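Local structure of TodX (Pseudomonas putida, 3BS0) at residues 12-17 with 424-429; 286-289 with 293-296; 381-386 with 391-396. The protein transports toluene, and probably other aromatic hydrocarbons, across the outer membrane as a beta-barrel channel of the FadL family. All coordinates share one frame; numbering follows the deposited sequence.

Interaction 1. Residues 12-17 with 424-429; sequences ISRAMG and NAVVSY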
loop_
_atom_site.group_PDB
_atom_site.type_symbol
_atom_site.label_atom_id
_atom_site.label_comp_id
_atom_site.label_asym_id
_atom_site.label_seq_id
_atom_site.Cartn_x
_atom_site.Cartn_y
_atom_site.Cartn_z
ATOM N N ILE A 12 -5.833 -14.628 6.526
ATOM C CA ILE A 12 -6.019 -14.753 7.966
ATOM C C ILE A 12 -5.410 -13.594 8.763
ATOM O O ILE A 12 -5.993 -13.130 9.749
ATOM C CB ILE A 12 -5.453 -16.098 8.526
ATOM C CG1 ILE A 12 -5.086 -15.924 10.004
ATOM C CG2 ILE A 12 -4.256 -16.561 7.715
ATOM C CD1 ILE A 12 -5.304 -17.171 10.848
ATOM N N SER A 13 -4.242 -13.137 8.331
ATOM C CA SER A 13 -3.554 -12.045 8.994
ATOM C C SER A 13 -4.337 -10.742 8.862
ATOM O O SER A 13 -4.250 -9.867 9.723
ATOM C CB SER A 13 -2.158 -11.876 8.389
ATOM O OG SER A 13 -1.394 -10.916 9.099
ATOM N N ARG A 14 -5.107 -10.621 7.784
ATOM C CA ARG A 14 -5.879 -9.420 7.533
ATOM C C ARG A 14 -7.271 -9.500 8.110
ATOM O O ARG A 14 -7.908 -8.480 8.369
ATOM C CB ARG A 14 -5.986 -9.153 6.043
ATOM C CG ARG A 14 -6.799 -7.913 5.749
ATOM C CD ARG A 14 -6.537 -7.392 4.361
ATOM N NE ARG A 14 -5.171 -7.670 3.937
ATOM C CZ ARG A 14 -4.527 -6.981 3.003
ATOM N NH1 ARG A 14 -5.126 -5.962 2.399
ATOM N NH2 ARG A 14 -3.290 -7.319 2.667
ATOM N N ALA A 15 -7.763 -10.713 8.289
ATOM C CA ALA A 15 -9.081 -10.888 8.860
ATOM C C ALA A 15 -8.938 -10.693 10.374
ATOM O O ALA A 15 -9.914 -10.462 11.090
ATOM C CB ALA A 15 -9.595 -12.280 8.542
ATOM N N MET A 16 -7.698 -10.769 10.845
ATOM C CA MET A 16 -7.409 -10.620 12.254
ATOM C C MET A 16 -6.721 -9.306 12.567
ATOM O O MET A 16 -5.696 -9.269 13.257
ATOM C CB MET A 16 -6.567 -11.801 12.745
ATOM C CG MET A 16 -7.376 -13.082 12.962
ATOM S SD MET A 16 -6.317 -14.436 13.418
ATOM C CE MET A 16 -7.265 -15.744 13.016
ATOM N N GLY A 17 -7.307 -8.229 12.044
ATOM C CA GLY A 17 -6.816 -6.882 12.279
ATOM C C GLY A 17 -5.385 -6.529 11.936
ATOM O O GLY A 17 -4.882 -5.512 12.400
ATOM N N ASN A 424 -11.748 -3.892 2.210
ATOM C CA ASN A 424 -10.708 -4.807 1.749
ATOM C C ASN A 424 -11.054 -6.289 1.758
ATOM O O ASN A 424 -11.315 -6.868 2.806
ATOM C CB ASN A 424 -9.442 -4.594 2.561
ATOM C CG ASN A 424 -8.421 -3.791 1.812
ATOM O OD1 ASN A 424 -8.702 -2.673 1.359
ATOM N ND2 ASN A 424 -7.220 -4.354 1.661
ATOM N N ALA A 425 -11.025 -6.905 0.583
ATOM C CA ALA A 425 -11.316 -8.321 0.472
ATOM C C ALA A 425 -10.067 -9.071 0.039
ATOM O O ALA A 425 -9.400 -8.678 -0.922
ATOM C CB ALA A 425 -12.422 -8.542 -0.529
ATOM N N VAL A 426 -9.727 -10.133 0.762
ATOM C CA VAL A 426 -8.568 -10.957 0.421
ATOM C C VAL A 426 -9.140 -12.353 0.417
ATOM O O VAL A 426 -9.986 -12.674 1.257
ATOM C CB VAL A 426 -7.444 -10.943 1.499
ATOM C CG1 VAL A 426 -6.196 -11.618 0.942
ATOM C CG2 VAL A 426 -7.136 -9.529 1.939
ATOM N N VAL A 427 -8.703 -13.182 -0.520
ATOM C CA VAL A 427 -9.202 -14.543 -0.565
ATOM C C VAL A 427 -8.113 -15.451 -1.058
ATOM O O VAL A 427 -7.356 -15.092 -1.946
ATOM C CB VAL A 427 -10.416 -14.689 -1.504
ATOM C CG1 VAL A 427 -10.982 -16.109 -1.408
ATOM C CG2 VAL A 427 -11.474 -13.673 -1.140
ATOM N N SER A 428 -8.014 -16.631 -0.469
ATOM C CA SER A 428 -6.990 -17.546 -0.926
ATOM C C SER A 428 -7.325 -19.007 -0.697
ATOM O O SER A 428 -8.000 -19.380 0.268
ATOM C CB SER A 428 -5.623 -17.198 -0.293
ATOM O OG SER A 428 -5.678 -17.158 1.119
ATOM N N TYR A 429 -6.863 -19.824 -1.626
ATOM C CA TYR A 429 -7.062 -21.252 -1.543
ATOM C C TYR A 429 -5.697 -21.738 -1.130
ATOM O O TYR A 429 -4.688 -21.247 -1.630
ATOM C CB TYR A 429 -7.447 -21.821 -2.905
ATOM C CG TYR A 429 -7.446 -23.322 -2.926
ATOM C CD1 TYR A 429 -8.353 -24.048 -2.162
ATOM C CD2 TYR A 429 -6.497 -24.022 -3.673
ATOM C CE1 TYR A 429 -8.315 -25.428 -2.135
ATOM C CE2 TYR A 429 -6.446 -25.409 -3.656
ATOM C CZ TYR A 429 -7.355 -26.108 -2.885
ATOM O OH TYR A 429 -7.291 -27.485 -2.848
#
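Arg14 lies against Val426 and Asn424, and its long side chain carries the entire contact from the helical turn of 12-17 to strand 424-429. The backbones stay well apart: even the nearest CA atoms, of Arg14 and Val426, are 7.8 Å from each other, which leaves the gap for side chains to span. Arg14 does this with CG anti to the backbone N (chi1 179°), and a bend at chi3 then brings NH1 round toward the amide of Asn424. One methyl of Val426 does the touching on the other side. CG2 of Val426 sits 3.3 Å from CD of Arg14 and 3.4 Å from its NE, so it covers the junction between the aliphatic stem and one face of the guanidinium, the two side chains meeting at roughly a right angle. The approach of Asn424 is quite different. Its amide comes up to the guanidinium edge near NH1, and the two flat groups are almost coplanar, their planes differing by 15°. Arg14 NH1 and Asn424 ND2 are modelled 2.7 Å apart. All three residues are buried. Further charge lies around the arginine in Glu7 and Asp51, both long and weak ion-pair partners, which would be expected to offset its positive charge in part. Ala425 and Val427 point away from the arginine side, giving the in-and-out alternation of a barrel strand, with Asn424 and Val426 turned inward. A short N-terminal helix held inside the wall by inward-pointing side chains is characteristic of the FadL family, in which the N-terminal hatch plugs the barrel lumen.

Interaction 2. Residues 286-289 with 293-296; sequences AHQF and WVVA
His287 and Val295 are joined by two backbone hydrogen bonds, one in each direction. His287 N reaches Val295 O at 2.7 Å (162° at the hydrogen), and the return bond from Val295 N to His287 O is equally short and straighter, at 170°. Nearer the turn a weaker bond runs from Phe289 N to Trp293 O, 3.3 Å long. Alongside these bonds CA-H groups of Ala286, Val294 and Gln288 point at carbonyl oxygens of the facing strand.

The aromatic contact lies beside the turn. CD1 of Phe289 is 3.5 Å from CE3 of Trp293, and the planes of the two rings differ by 31°, an oblique arrangement. The indole covers one face of Phe289 with its CE3-CZ3 side, while the imidazole of His287 covers the opposite face and Val295 lies at the ring edge. Replacing Trp293 with an alanine would probably uncover that face of Phe289 and leave its ring freer to turn.

On the other face, with Gln288 and Val294, contacts are looser: the extended Gln288 chain lays its CG 4.1 Å from CG2 of Val294, and CB of Ala286 stands 4.2 Å from CB of Ala296. Tyr23, from the N-terminal part of the chain, touches both alanines, consistent with this being the face turned to the barrel interior. The arrangement is an antiparallel beta hairpin closed by a short turn, consistent with the periplasmic end of an outer-membrane barrel.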
loop_
_atom_site.group_PDB
_atom_site.type_symbol
_atom_site.label_atom_id
_atom_site.label_comp_id
_atom_site.label_asym_id
_atom_site.label_seq_id
_atom_site.Cartn_x
_atom_site.Cartn_y
_atom_site.Cartn_z
ATOM N N ALA A 286 0.166 -14.104 20.945
ATOM C CA ALA A 286 -1.071 -14.817 20.653
ATOM C C ALA A 286 -1.363 -15.758 21.825
ATOM O O ALA A 286 -0.441 -16.307 22.428
ATOM C CB ALA A 286 -0.920 -15.612 19.360
ATOM N N HIS A 287 -2.639 -15.931 22.155
ATOM C CA HIS A 287 -3.023 -16.804 23.258
ATOM C C HIS A 287 -4.328 -17.559 23.020
ATOM O O HIS A 287 -5.306 -17.004 22.517
ATOM C CB HIS A 287 -3.132 -16.001 24.559
ATOM C CG HIS A 287 -3.679 -16.790 25.712
ATOM N ND1 HIS A 287 -5.006 -16.741 26.089
ATOM C CD2 HIS A 287 -3.090 -17.688 26.537
ATOM C CE1 HIS A 287 -5.208 -17.576 27.092
ATOM N NE2 HIS A 287 -4.062 -18.163 27.383
ATOM N N GLN A 288 -4.332 -18.836 23.394
ATOM C CA GLN A 288 -5.509 -19.685 23.246
ATOM C C GLN A 288 -6.143 -19.901 24.622
ATOM O O GLN A 288 -5.467 -20.299 25.568
ATOM C CB GLN A 288 -5.107 -21.026 22.622
ATOM C CG GLN A 288 -6.257 -21.994 22.388
ATOM C CD GLN A 288 -5.847 -23.189 21.547
ATOM O OE1 GLN A 288 -4.845 -23.843 21.831
ATOM N NE2 GLN A 288 -6.623 -23.478 20.506
ATOM N N PHE A 289 -7.436 -19.616 24.732
ATOM C CA PHE A 289 -8.144 -19.772 25.999
ATOM C C PHE A 289 -8.700 -21.182 26.176
ATOM O O PHE A 289 -8.225 -21.956 27.011
ATOM C CB PHE A 289 -9.299 -18.769 26.095
ATOM C CG PHE A 289 -8.874 -17.334 25.994
ATOM C CD1 PHE A 289 -8.536 -16.782 24.768
ATOM C CD2 PHE A 289 -8.811 -16.531 27.130
ATOM C CE1 PHE A 289 -8.140 -15.449 24.675
ATOM C CE2 PHE A 289 -8.415 -15.198 27.048
ATOM C CZ PHE A 289 -8.079 -14.656 25.817
ATOM N N TRP A 293 -10.768 -21.350 20.417
ATOM C CA TRP A 293 -10.743 -19.900 20.392
ATOM C C TRP A 293 -9.334 -19.389 20.690
ATOM O O TRP A 293 -8.719 -19.789 21.681
ATOM C CB TRP A 293 -11.727 -19.366 21.430
ATOM C CG TRP A 293 -11.996 -17.915 21.300
ATOM C CD1 TRP A 293 -12.269 -17.238 20.151
ATOM C CD2 TRP A 293 -12.058 -16.953 22.358
ATOM N NE1 TRP A 293 -12.498 -15.912 20.423
ATOM C CE2 TRP A 293 -12.378 -15.708 21.771
ATOM C CE3 TRP A 293 -11.879 -17.021 23.745
ATOM C CZ2 TRP A 293 -12.521 -14.535 22.522
ATOM C CZ3 TRP A 293 -12.022 -15.851 24.493
ATOM C CH2 TRP A 293 -12.342 -14.625 23.877
ATOM N N VAL A 294 -8.823 -18.513 19.827
ATOM C CA VAL A 294 -7.485 -17.949 20.009
ATOM C C VAL A 294 -7.565 -16.441 19.854
ATOM O O VAL A 294 -8.351 -15.936 19.047
ATOM C CB VAL A 294 -6.472 -18.479 18.952
ATOM C CG1 VAL A 294 -5.065 -18.024 19.312
ATOM C CG2 VAL A 294 -6.546 -19.997 18.848
ATOM N N VAL A 295 -6.749 -15.721 20.618
ATOM C CA VAL A 295 -6.734 -14.263 20.545
ATOM C C VAL A 295 -5.313 -13.726 20.368
ATOM O O VAL A 295 -4.374 -14.209 20.989
ATOM C CB VAL A 295 -7.376 -13.642 21.806
ATOM C CG1 VAL A 295 -7.321 -12.114 21.741
ATOM C CG2 VAL A 295 -8.814 -14.105 21.917
ATOM N N ALA A 296 -5.171 -12.727 19.502
ATOM C CA ALA A 296 -3.868 -12.136 19.234
ATOM C C ALA A 296 -3.867 -10.611 19.369
ATOM O O ALA A 296 -4.847 -9.944 19.014
ATOM C CB ALA A 296 -3.395 -12.532 17.830
#

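Interaction 3. Residues 381-386 with 391-396; sequences GGEYDF and RINLAI
Strands 381-385 and 391-396 run antiparallel, 166° between their directions, and are held by two pairs of backbone hydrogen bonds. In the first pair Gly382 N donates to Leu394 O at 3.1 Å, coming from well above the carbonyl plane, and Leu394 N returns a bond to Gly382 O at 2.7 Å. In the second, Tyr384 N meets Ile392 O at 2.9 Å, in the carbonyl plane, and Ile392 N bonds to Tyr384 O at 2.8 Å.

Glu383 is the polar centre of one face. Its CG is anti to the backbone N (chi1 174°), and the extended chain carries OE2 across to Arg391. The salt bridge is long, 3.9 Å from OE2 to NH1 of Arg391, and the oxygen lies well out of the guanidinium plane with the two flat groups 77° apart, so charge attraction rather than a directed N-H accounts for it. Asp385 runs alongside Arg391, pointing the same way, its CB 3.6 Å from CG of the arginine.

The two strands form a beta hairpin of the barrel wall, and Ala11 and Ala15 of the N-terminal helix touch Asn393 and Ala395 on its inner face. OE2 of Glu383 and OD1 of Asn393, both acceptors, are 3.3 Å apart without bonding. Arg351 on the next strand approaches both side chains, by a weak hydrogen bond to Asn393 OD1 and a long, weak ion pair with Glu383 OE1.

On the outward face, CD1 of Leu394 rests 3.5 Å from Gly382 O, beside the bare glycine.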
loop_
_atom_site.group_PDB
_atom_site.type_symbol
_atom_site.label_atom_id
_atom_site.label_comp_id
_atom_site.label_asym_id
_atom_site.label_seq_id
_atom_site.Cartn_x
_atom_site.Cartn_y
_atom_site.Cartn_z
ATOM N N GLY A 381 -12.971 -12.334 9.302
ATOM C CA GLY A 381 -12.382 -13.404 8.530
ATOM C C GLY A 381 -12.993 -14.762 8.801
ATOM O O GLY A 381 -13.555 -15.010 9.865
ATOM N N GLY A 382 -12.872 -15.644 7.819
ATOM C CA GLY A 382 -13.404 -16.977 7.952
ATOM C C GLY A 382 -12.557 -17.978 7.199
ATOM O O GLY A 382 -11.932 -17.642 6.191
ATOM N N GLU A 383 -12.528 -19.206 7.709
ATOM C CA GLU A 383 -11.777 -20.288 7.092
ATOM C C GLU A 383 -12.676 -21.501 6.967
ATOM O O GLU A 383 -13.406 -21.845 7.891
ATOM C CB GLU A 383 -10.542 -20.661 7.921
ATOM C CG GLU A 383 -9.811 -21.893 7.394
ATOM C CD GLU A 383 -8.538 -22.217 8.162
ATOM O OE1 GLU A 383 -8.610 -22.424 9.391
ATOM O OE2 GLU A 383 -7.456 -22.272 7.540
ATOM N N TYR A 384 -12.632 -22.129 5.804
ATOM C CA TYR A 384 -13.408 -23.327 5.553
ATOM C C TYR A 384 -12.465 -24.235 4.784
ATOM O O TYR A 384 -11.937 -23.860 3.741
ATOM C CB TYR A 384 -14.659 -23.011 4.716
ATOM C CG TYR A 384 -15.676 -24.143 4.646
ATOM C CD1 TYR A 384 -16.988 -23.900 4.232
ATOM C CD2 TYR A 384 -15.338 -25.446 5.026
ATOM C CE1 TYR A 384 -17.940 -24.927 4.205
ATOM C CE2 TYR A 384 -16.278 -26.476 5.001
ATOM C CZ TYR A 384 -17.578 -26.212 4.593
ATOM O OH TYR A 384 -18.516 -27.227 4.592
ATOM N N ASP A 385 -12.219 -25.420 5.314
ATOM C CA ASP A 385 -11.338 -26.346 4.632
ATOM C C ASP A 385 -12.051 -27.655 4.350
ATOM O O ASP A 385 -12.546 -28.316 5.261
ATOM C CB ASP A 385 -10.069 -26.570 5.457
ATOM C CG ASP A 385 -10.333 -26.583 6.938
ATOM O OD1 ASP A 385 -9.410 -26.220 7.698
ATOM O OD2 ASP A 385 -11.453 -26.958 7.336
ATOM N N PHE A 386 -12.110 -28.008 3.071
ATOM C CA PHE A 386 -12.774 -29.225 2.628
ATOM C C PHE A 386 -12.088 -30.490 3.148
ATOM O O PHE A 386 -12.761 -31.441 3.531
ATOM C CB PHE A 386 -12.847 -29.245 1.097
ATOM C CG PHE A 386 -13.447 -27.992 0.499
ATOM C CD1 PHE A 386 -12.646 -27.078 -0.180
ATOM C CD2 PHE A 386 -14.813 -27.726 0.615
ATOM C CE1 PHE A 386 -13.189 -25.920 -0.737
ATOM C CE2 PHE A 386 -15.368 -26.564 0.058
ATOM C CZ PHE A 386 -14.550 -25.661 -0.620
ATOM N N ARG A 391 -7.750 -25.616 2.182
ATOM C CA ARG A 391 -8.352 -24.525 2.949
ATOM C C ARG A 391 -8.696 -23.278 2.116
ATOM O O ARG A 391 -7.975 -22.912 1.183
ATOM C CB ARG A 391 -7.403 -24.067 4.068
ATOM C CG ARG A 391 -6.767 -25.136 4.925
ATOM C CD ARG A 391 -5.773 -24.455 5.858
ATOM N NE ARG A 391 -5.142 -25.334 6.848
ATOM C CZ ARG A 391 -4.227 -24.921 7.727
ATOM N NH1 ARG A 391 -3.836 -23.651 7.743
ATOM N NH2 ARG A 391 -3.708 -25.770 8.600
ATOM N N ILE A 392 -9.793 -22.626 2.483
ATOM C CA ILE A 392 -10.219 -21.395 1.841
ATOM C C ILE A 392 -10.333 -20.391 2.969
ATOM O O ILE A 392 -11.051 -20.638 3.938
ATOM C CB ILE A 392 -11.600 -21.517 1.176
ATOM C CG1 ILE A 392 -11.565 -22.593 0.093
ATOM C CG2 ILE A 392 -12.018 -20.172 0.578
ATOM C CD1 ILE A 392 -12.938 -22.868 -0.515
ATOM N N ASN A 393 -9.617 -19.276 2.846
ATOM C CA ASN A 393 -9.633 -18.216 3.853
ATOM C C ASN A 393 -10.241 -16.950 3.256
ATOM O O ASN A 393 -9.953 -16.595 2.116
ATOM C CB ASN A 393 -8.213 -17.876 4.322
ATOM C CG ASN A 393 -7.463 -19.070 4.856
ATOM O OD1 ASN A 393 -7.462 -19.345 6.054
ATOM N ND2 ASN A 393 -6.809 -19.786 3.963
ATOM N N LEU A 394 -11.083 -16.277 4.030
ATOM C CA LEU A 394 -11.695 -15.035 3.586
ATOM C C LEU A 394 -11.352 -13.966 4.610
ATOM O O LEU A 394 -11.069 -14.268 5.770
ATOM C CB LEU A 394 -13.223 -15.163 3.492
ATOM C CG LEU A 394 -13.839 -16.195 2.549
ATOM C CD1 LEU A 394 -13.815 -17.577 3.189
ATOM C CD2 LEU A 394 -15.264 -15.783 2.235
ATOM N N ALA A 395 -11.360 -12.716 4.177
ATOM C CA ALA A 395 -11.084 -11.601 5.068
ATOM C C ALA A 395 -11.728 -10.372 4.461
ATOM O O ALA A 395 -11.842 -10.262 3.243
ATOM C CB ALA A 395 -9.589 -11.401 5.214
ATOM N N ILE A 396 -12.183 -9.462 5.313
ATOM C CA ILE A 396 -12.814 -8.219 4.859
ATOM C C ILE A 396 -12.442 -7.157 5.872
ATOM O O ILE A 396 -12.895 -7.206 7.017
ATOM C CB ILE A 396 -14.361 -8.320 4.783
ATOM C CG1 ILE A 396 -14.797 -9.511 3.918
ATOM C CG2 ILE A 396 -14.918 -7.083 4.134
ATOM C CD1 ILE A 396 -14.659 -10.905 4.585
#

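In the fold
Interactions 1 and 3 adjoin, their centres about 8 Å apart, because strands 390-405 and 417-433 are neighbours in the wall: Asn393 N lies 3.0 Å from Ser428 O, a probable hydrogen bond. Ala15 also packs on Gly381 and Ala395, so the same helix meets both. Interaction 2 touches neither; its centre is about 18 Å from each of the others. Interaction 1 is buried and joins parts far apart in sequence through side chains alone. Interactions 2 and 3 are local hairpins built on backbone bonds, partly buried and at the surface respectively. Aromatic rings flank the turn of 286-296, whereas charged and amide groups occupy the inner face of 381-396.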